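Local coordinates for protein 1,4-beta-N-Acetylmuramidase M1 (PDB 1JFX) that hydrolyses the beta-1,4 links between N-acetylmuramic acid and N-acetylglucosamine in peptidoglycan, acting as a secreted bacterial lysozyme with diacetylmuramidase activity through this barrel domain, at residues D1-Q6 and R199-G204; R91-V96 and A211-T216; W119-H124 and N152-K157. All blocks are in the same frame, centred on the assembly; numbering follows the deposited sequence.

Interaction 1 of 3, residues D1-Q6 and R199-G204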
# COMPACT_ATOMS: atom_id res chain seq x y z
N ASP A 1 -5.39 10.79 -12.79
CA ASP A 1 -5.03 12.22 -12.59
C ASP A 1 -3.52 12.24 -12.41
O ASP A 1 -3.01 11.78 -11.40
CB ASP A 1 -5.74 12.76 -11.34
CG ASP A 1 -5.47 14.22 -11.09
OD1 ASP A 1 -4.40 14.73 -11.47
OD2 ASP A 1 -6.34 14.88 -10.46
N THR A 2 -2.81 12.76 -13.42
CA THR A 2 -1.35 12.77 -13.40
C THR A 2 -0.76 14.03 -12.77
O THR A 2 0.46 14.21 -12.80
CB THR A 2 -0.77 12.66 -14.84
OG1 THR A 2 -1.17 13.80 -15.61
CG2 THR A 2 -1.28 11.38 -15.52
N SER A 3 -1.60 14.87 -12.18
CA SER A 3 -1.12 16.13 -11.60
C SER A 3 -0.54 16.02 -10.18
O SER A 3 -0.78 15.04 -9.48
CB SER A 3 -2.25 17.16 -11.60
OG SER A 3 -3.19 16.92 -10.56
N GLY A 4 0.20 17.04 -9.78
CA GLY A 4 0.76 17.06 -8.44
C GLY A 4 1.76 15.95 -8.17
O GLY A 4 2.44 15.47 -9.09
N VAL A 5 1.85 15.56 -6.90
CA VAL A 5 2.78 14.52 -6.47
C VAL A 5 2.33 13.15 -7.00
O VAL A 5 1.20 12.71 -6.77
CB VAL A 5 2.88 14.52 -4.92
CG1 VAL A 5 3.78 13.36 -4.46
CG2 VAL A 5 3.47 15.87 -4.43
N GLN A 6 3.23 12.49 -7.72
CA GLN A 6 2.93 11.22 -8.39
C GLN A 6 3.85 10.08 -7.98
O GLN A 6 4.98 10.31 -7.56
CB GLN A 6 3.07 11.43 -9.91
CG GLN A 6 2.02 12.34 -10.51
CD GLN A 6 0.69 11.64 -10.65
OE1 GLN A 6 0.62 10.52 -11.19
NE2 GLN A 6 -0.39 12.28 -10.18
N ARG A 199 -0.10 3.39 -11.55
CA ARG A 199 0.22 4.79 -11.26
C ARG A 199 -0.65 5.30 -10.13
O ARG A 199 -1.86 5.02 -10.07
CB ARG A 199 0.04 5.67 -12.50
CG ARG A 199 0.97 5.30 -13.66
CD ARG A 199 1.05 6.40 -14.71
NE ARG A 199 1.56 7.64 -14.12
CZ ARG A 199 1.72 8.77 -14.80
NH1 ARG A 199 1.43 8.82 -16.09
NH2 ARG A 199 2.15 9.87 -14.17
N ASN A 200 -0.03 6.07 -9.24
CA ASN A 200 -0.70 6.62 -8.07
C ASN A 200 -0.50 8.10 -7.93
O ASN A 200 0.51 8.66 -8.37
CB ASN A 200 -0.11 5.97 -6.81
CG ASN A 200 -0.28 4.49 -6.82
OD1 ASN A 200 -1.39 3.99 -6.65
ND2 ASN A 200 0.81 3.76 -7.04
N LYS A 201 -1.48 8.74 -7.29
CA LYS A 201 -1.42 10.16 -6.98
C LYS A 201 -1.44 10.25 -5.44
O LYS A 201 -2.06 9.42 -4.77
CB LYS A 201 -2.65 10.87 -7.55
CG LYS A 201 -2.70 12.36 -7.27
CD LYS A 201 -3.85 13.01 -8.03
CE LYS A 201 -4.14 14.42 -7.55
NZ LYS A 201 -3.02 15.38 -7.80
N PHE A 202 -0.73 11.24 -4.89
CA PHE A 202 -0.72 11.47 -3.44
C PHE A 202 -1.56 12.71 -3.20
O PHE A 202 -1.42 13.71 -3.91
CB PHE A 202 0.72 11.70 -2.94
CG PHE A 202 0.79 12.21 -1.52
CD1 PHE A 202 0.54 11.37 -0.44
CD2 PHE A 202 1.10 13.55 -1.28
CE1 PHE A 202 0.60 11.85 0.88
CE2 PHE A 202 1.17 14.04 0.04
CZ PHE A 202 0.92 13.18 1.12
N ASN A 203 -2.44 12.67 -2.20
CA ASN A 203 -3.33 13.79 -1.93
C ASN A 203 -2.66 14.83 -1.04
O ASN A 203 -2.94 14.92 0.16
CB ASN A 203 -4.62 13.28 -1.28
CG ASN A 203 -5.77 14.26 -1.40
OD1 ASN A 203 -5.62 15.35 -1.96
ND2 ASN A 203 -6.93 13.88 -0.88
N GLY A 204 -1.76 15.61 -1.63
CA GLY A 204 -1.06 16.62 -0.85
C GLY A 204 0.24 17.06 -1.48
O GLY A 204 0.64 16.56 -2.53
O HOH W 1 0.46 17.47 -5.09
O HOH W 2 -0.88 14.95 -6.18
O HOH W 3 2.14 8.27 -11.45
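Lys201 and Gln6 face each other as an antiparallel, non-hydrogen-bonded pair where the N-terminal residues join strand 196-202, an antiparallel member of the beta-alpha barrel of this family 25 lysozyme. On the same strand Asn200 ND2 bonds Asp9, a predicted active-site residue. A lysine suits position 201 because its chain can run past Asp1, with Lys201 CD 3.7 Å from Asp1 CG, and still deliver a charged end to Ser3. The bend at its last torsion (chi4 65°) brings NZ over Ser3, where NZ donates to Ser3 O at 2.8 Å and to Ser3 OG at 3.2 Å; Asp1 OD1 adds only a long salt bridge. An Asx turn, in which Asp1 OD1 accepts from Ser3 N, shapes residues 1-3. Gln6 NE2 also donates to Ser3 O, at 2.9 Å, reaching that carbonyl from the opposite face of its plane to Lys201 NZ, and gives a second bond to Asp1 O. Its OE1 is bonded to Tyr184 OH and to a water that also accepts from Arg199 NE, so both ends of the buried amide are held. Val5 supplies the apolar part: Val5 CG1 packs 3.8 Å from Phe202 CB, while Leu209 and Phe29 border the pair. The backbones are tied alongside by Phe202 N, which donates to Val5 O at 3.1 Å in a nearly straight bond (168° at the hydrogen).

Interaction 2 of 3, residues R91-V96 and A211-T216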
# COMPACT_ATOMS: atom_id res chain seq x y z
N ARG A 91 13.06 8.86 3.36
CA ARG A 91 12.71 8.08 2.17
C ARG A 91 11.94 6.80 2.41
O ARG A 91 11.85 5.97 1.51
CB ARG A 91 13.97 7.72 1.38
CG ARG A 91 14.72 8.91 0.85
CD ARG A 91 15.85 8.50 -0.08
NE ARG A 91 16.69 9.67 -0.36
CZ ARG A 91 17.95 9.62 -0.75
NH1 ARG A 91 18.55 8.45 -0.95
NH2 ARG A 91 18.63 10.75 -0.90
N THR A 92 11.39 6.63 3.61
CA THR A 92 10.67 5.40 3.89
C THR A 92 9.23 5.67 4.31
O THR A 92 8.99 6.34 5.31
CB THR A 92 11.36 4.61 5.00
OG1 THR A 92 12.74 4.43 4.64
CG2 THR A 92 10.72 3.23 5.17
N LEU A 93 8.29 5.16 3.53
CA LEU A 93 6.88 5.35 3.84
C LEU A 93 6.37 4.29 4.80
O LEU A 93 6.96 3.22 4.93
CB LEU A 93 6.05 5.26 2.55
CG LEU A 93 6.22 6.42 1.56
CD1 LEU A 93 5.64 6.04 0.19
CD2 LEU A 93 5.57 7.68 2.12
N PRO A 94 5.26 4.58 5.50
CA PRO A 94 4.72 3.57 6.41
C PRO A 94 4.21 2.42 5.53
O PRO A 94 3.78 2.64 4.39
CB PRO A 94 3.58 4.32 7.12
CG PRO A 94 3.18 5.40 6.14
CD PRO A 94 4.51 5.84 5.58
N GLY A 95 4.28 1.20 6.05
CA GLY A 95 3.84 0.03 5.29
C GLY A 95 2.37 0.03 4.92
O GLY A 95 1.56 0.72 5.54
N VAL A 96 2.04 -0.78 3.93
CA VAL A 96 0.69 -0.89 3.41
C VAL A 96 0.08 -2.27 3.57
O VAL A 96 0.74 -3.27 3.33
CB VAL A 96 0.66 -0.55 1.90
CG1 VAL A 96 -0.64 -1.02 1.24
CG2 VAL A 96 0.77 0.97 1.72
N ALA A 211 6.47 14.42 5.21
CA ALA A 211 5.99 14.37 6.59
C ALA A 211 5.39 12.99 6.88
O ALA A 211 5.55 12.46 7.98
CB ALA A 211 4.96 15.45 6.82
N LEU A 212 4.68 12.42 5.91
CA LEU A 212 4.10 11.09 6.10
C LEU A 212 5.23 10.07 6.22
O LEU A 212 5.19 9.17 7.08
CB LEU A 212 3.18 10.73 4.92
CG LEU A 212 2.55 9.33 4.98
CD1 LEU A 212 1.70 9.19 6.24
CD2 LEU A 212 1.71 9.10 3.72
N ALA A 213 6.24 10.20 5.37
CA ALA A 213 7.39 9.29 5.42
C ALA A 213 8.11 9.41 6.76
O ALA A 213 8.45 8.40 7.38
CB ALA A 213 8.36 9.60 4.28
N ASN A 214 8.34 10.63 7.24
CA ASN A 214 9.07 10.81 8.49
C ASN A 214 8.26 10.77 9.78
O ASN A 214 8.83 10.87 10.86
CB ASN A 214 9.88 12.12 8.47
CG ASN A 214 11.00 12.09 7.45
OD1 ASN A 214 11.47 11.02 7.05
ND2 ASN A 214 11.45 13.27 7.04
N ASN A 215 6.94 10.62 9.66
CA ASN A 215 6.04 10.56 10.81
C ASN A 215 6.01 11.89 11.55
O ASN A 215 6.07 11.92 12.78
CB ASN A 215 6.43 9.44 11.79
CG ASN A 215 5.27 9.04 12.72
OD1 ASN A 215 5.46 8.31 13.71
ND2 ASN A 215 4.08 9.48 12.38
N THR A 216 5.95 12.98 10.80
CA THR A 216 5.89 14.31 11.41
C THR A 216 4.58 14.98 11.00
O THR A 216 4.38 16.17 11.26
CB THR A 216 7.05 15.22 10.98
OG1 THR A 216 7.03 15.39 9.56
CG2 THR A 216 8.40 14.63 11.41
O HOH W 4 11.26 8.19 6.27
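Ala213 O lies 3.0 Å from Thr92 O, and the indole NE1 of Trp86 donates to both. Two carbonyl acceptors this close would be expected to repel each other, and the shared N-H probably offsets that; Arg133 adds a weak bond to Ala213 O. Beside them a water accepts from Thr92 N at 3.1 Å and donates to Asn214 OD1 at 2.9 Å, joining the loop to the last turn of helix 206-214. Asn214 OD1 also accepts from Asn90 N, and the Thr92 hydroxyl is bonded to Asp89 and Arg59.

The remaining contact is apolar. Ala213 is small enough to let the backbones approach, its CA 4.3 Å from that of Leu93. Its methyl packs on one branch of Leu93, Ala213 CB 4.0 Å from Leu93 CD2. Pro94 crosses Leu212 at about a right angle, and Pro94 CD rests 4.0 Å from Leu212 CG. The leucine branch point is placed there by a first torsion that sets CG opposite the backbone N (chi1 177°). Proline suits a loop that runs extended into strand 96-98 and can give its ring to packing.

Just beyond, the helix ends at Asn214, and Asn215 follows with positive phi, which asparagine tolerates well; Thr216 N bonds back to Ala211 O and Asn215 N, weakly, to Leu212 O, consistent with a Schellman motif. The whole is packing at the N-terminal end of barrel strands 58-64 and 96-98, where the C-terminal helix of this beta-alpha barrel lies against the loop feeding strand 96-98.

Interaction 3 of 3, residues W119-H124 and N152-K157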
# COMPACT_ATOMS: atom_id res chain seq x y z
N TRP A 119 -9.80 -8.76 12.23
CA TRP A 119 -8.56 -9.10 11.53
C TRP A 119 -7.78 -7.84 11.16
O TRP A 119 -6.56 -7.75 11.38
CB TRP A 119 -8.90 -9.92 10.27
CG TRP A 119 -7.71 -10.69 9.70
CD1 TRP A 119 -7.44 -12.01 9.88
CD2 TRP A 119 -6.64 -10.17 8.89
NE1 TRP A 119 -6.28 -12.36 9.24
CE2 TRP A 119 -5.76 -11.24 8.62
CE3 TRP A 119 -6.34 -8.90 8.36
CZ2 TRP A 119 -4.60 -11.08 7.85
CZ3 TRP A 119 -5.19 -8.74 7.59
CH2 TRP A 119 -4.33 -9.83 7.35
N ILE A 120 -8.48 -6.86 10.59
CA ILE A 120 -7.85 -5.60 10.19
C ILE A 120 -7.37 -4.84 11.42
O ILE A 120 -6.27 -4.27 11.43
CB ILE A 120 -8.84 -4.75 9.36
CG1 ILE A 120 -9.13 -5.44 8.02
CG2 ILE A 120 -8.28 -3.34 9.14
CD1 ILE A 120 -10.38 -4.93 7.30
N ASN A 121 -8.17 -4.82 12.47
CA ASN A 121 -7.78 -4.12 13.69
C ASN A 121 -6.52 -4.76 14.28
O ASN A 121 -5.62 -4.07 14.76
CB ASN A 121 -8.91 -4.18 14.72
CG ASN A 121 -8.72 -3.16 15.82
OD1 ASN A 121 -8.70 -1.96 15.56
ND2 ASN A 121 -8.58 -3.63 17.04
N ASP A 122 -6.47 -6.09 14.24
CA ASP A 122 -5.32 -6.82 14.77
C ASP A 122 -4.06 -6.53 13.95
O ASP A 122 -2.97 -6.36 14.51
CB ASP A 122 -5.59 -8.33 14.79
CG ASP A 122 -6.59 -8.74 15.87
OD1 ASP A 122 -6.92 -7.91 16.74
OD2 ASP A 122 -7.01 -9.92 15.86
N PHE A 123 -4.20 -6.50 12.63
CA PHE A 123 -3.05 -6.21 11.78
C PHE A 123 -2.56 -4.80 12.09
O PHE A 123 -1.36 -4.55 12.24
CB PHE A 123 -3.42 -6.35 10.29
CG PHE A 123 -2.22 -6.31 9.36
CD1 PHE A 123 -1.57 -5.10 9.09
CD2 PHE A 123 -1.74 -7.48 8.78
CE1 PHE A 123 -0.44 -5.08 8.23
CE2 PHE A 123 -0.64 -7.46 7.93
CZ PHE A 123 0.02 -6.26 7.65
N HIS A 124 -3.49 -3.86 12.19
CA HIS A 124 -3.10 -2.49 12.49
C HIS A 124 -2.40 -2.39 13.85
O HIS A 124 -1.36 -1.76 13.97
CB HIS A 124 -4.33 -1.56 12.45
CG HIS A 124 -4.05 -0.17 12.95
ND1 HIS A 124 -3.91 0.13 14.29
CD2 HIS A 124 -3.80 0.98 12.28
CE1 HIS A 124 -3.59 1.40 14.42
NE2 HIS A 124 -3.51 1.94 13.22
N ASN A 152 -16.57 2.15 9.68
CA ASN A 152 -15.93 3.45 9.90
C ASN A 152 -14.80 3.35 10.94
O ASN A 152 -14.14 4.33 11.25
CB ASN A 152 -16.95 4.49 10.40
CG ASN A 152 -16.34 5.89 10.58
OD1 ASN A 152 -15.90 6.52 9.62
ND2 ASN A 152 -16.31 6.37 11.82
N GLY A 153 -14.58 2.14 11.45
CA GLY A 153 -13.59 1.93 12.49
C GLY A 153 -12.13 2.24 12.25
O GLY A 153 -11.35 2.34 13.21
N MET A 154 -11.73 2.39 11.00
CA MET A 154 -10.34 2.69 10.71
C MET A 154 -10.17 4.13 10.26
O MET A 154 -9.07 4.53 9.91
CB MET A 154 -9.79 1.76 9.62
CG MET A 154 -9.86 0.29 9.97
SD MET A 154 -8.98 -0.11 11.50
CE MET A 154 -7.26 0.06 10.97
N ALA A 155 -11.25 4.91 10.28
CA ALA A 155 -11.17 6.30 9.84
C ALA A 155 -10.08 7.11 10.53
O ALA A 155 -9.38 7.90 9.89
CB ALA A 155 -12.53 7.00 10.01
N ALA A 156 -9.91 6.92 11.84
CA ALA A 156 -8.88 7.67 12.56
C ALA A 156 -7.61 6.87 12.77
O ALA A 156 -6.68 7.36 13.42
CB ALA A 156 -9.43 8.14 13.90
N LYS A 157 -7.55 5.67 12.22
CA LYS A 157 -6.39 4.80 12.42
C LYS A 157 -5.49 4.56 11.21
O LYS A 157 -4.29 4.41 11.37
CB LYS A 157 -6.82 3.43 12.92
CG LYS A 157 -7.30 3.37 14.35
CD LYS A 157 -7.63 1.93 14.69
CE LYS A 157 -7.90 1.73 16.16
NZ LYS A 157 -8.31 0.31 16.40
O HOH W 5 -5.81 -1.43 16.02
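His124 and Lys157 meet where helix 113-131 faces the loop 152-157, partly through a CH-pi interaction. Lys157 CB sits over one face of the imidazole, 4.0 Å from the centroid of the His124 ring and 28° off its normal, while CD of the same extended chain covers that ring nearer its rim. A lysine suits the place because its methylenes can lie on the aromatic face while its amine continues to polar surroundings.

Among the polar contacts, His124 NE2 has its main partner in Asp134 OD1; Lys157 O, at 3.2 Å from His124 NE2, takes only a weak, bent share (129° at the hydrogen). The other ring nitrogen, ND1, meets a water at 3.0 Å; this water donates to Asn121 O and accepts from Lys157 NZ, tying the amine to the helix backbone.

The apolar contacts belong to Met154, carried by a type I beta turn from Asn152 to Ala155. Bends at chi2 and chi3 bring its methyl against the base of the histidine, Met154 CE 3.7 Å from His124 CB, on the same side of the ring as the lysine chain. Met154 CE also lies 4.0 Å from Ile120 CG2, one helical turn earlier.

Trp144 of helix 141-148 touches both Ile120 and Met154, so in this beta-alpha barrel the loop leading to strand 160-163 packs with that helix against helix 113-131, whose Trp119 and Phe123 meet helix 72-81 and strand 96-98.

All three contacts belong to one beta-alpha barrel domain. Interactions 1 and 2 are neighbours: strand 196-202 leads into helix 206-214, and Phe202 CE1 touches Leu212 CD2 at 4.1 Å. Interaction 3 touches neither; its nearest atoms are about 13 Å from interaction 1 but only about 5 Å from interaction 2. Interaction 1 is partly exposed and accordingly rich in charge, waters and bonds to backbone carbonyls, around a strand pairing. The more buried interaction 2 relies on small and apolar side chains, with its crowded carbonyls served by outside donors. Interaction 3, also buried, joins a barrel helix to a loop by ring-face and thioether packing. A water bridges the segments in both buried contacts, and interaction 3 adds the weak histidine bond.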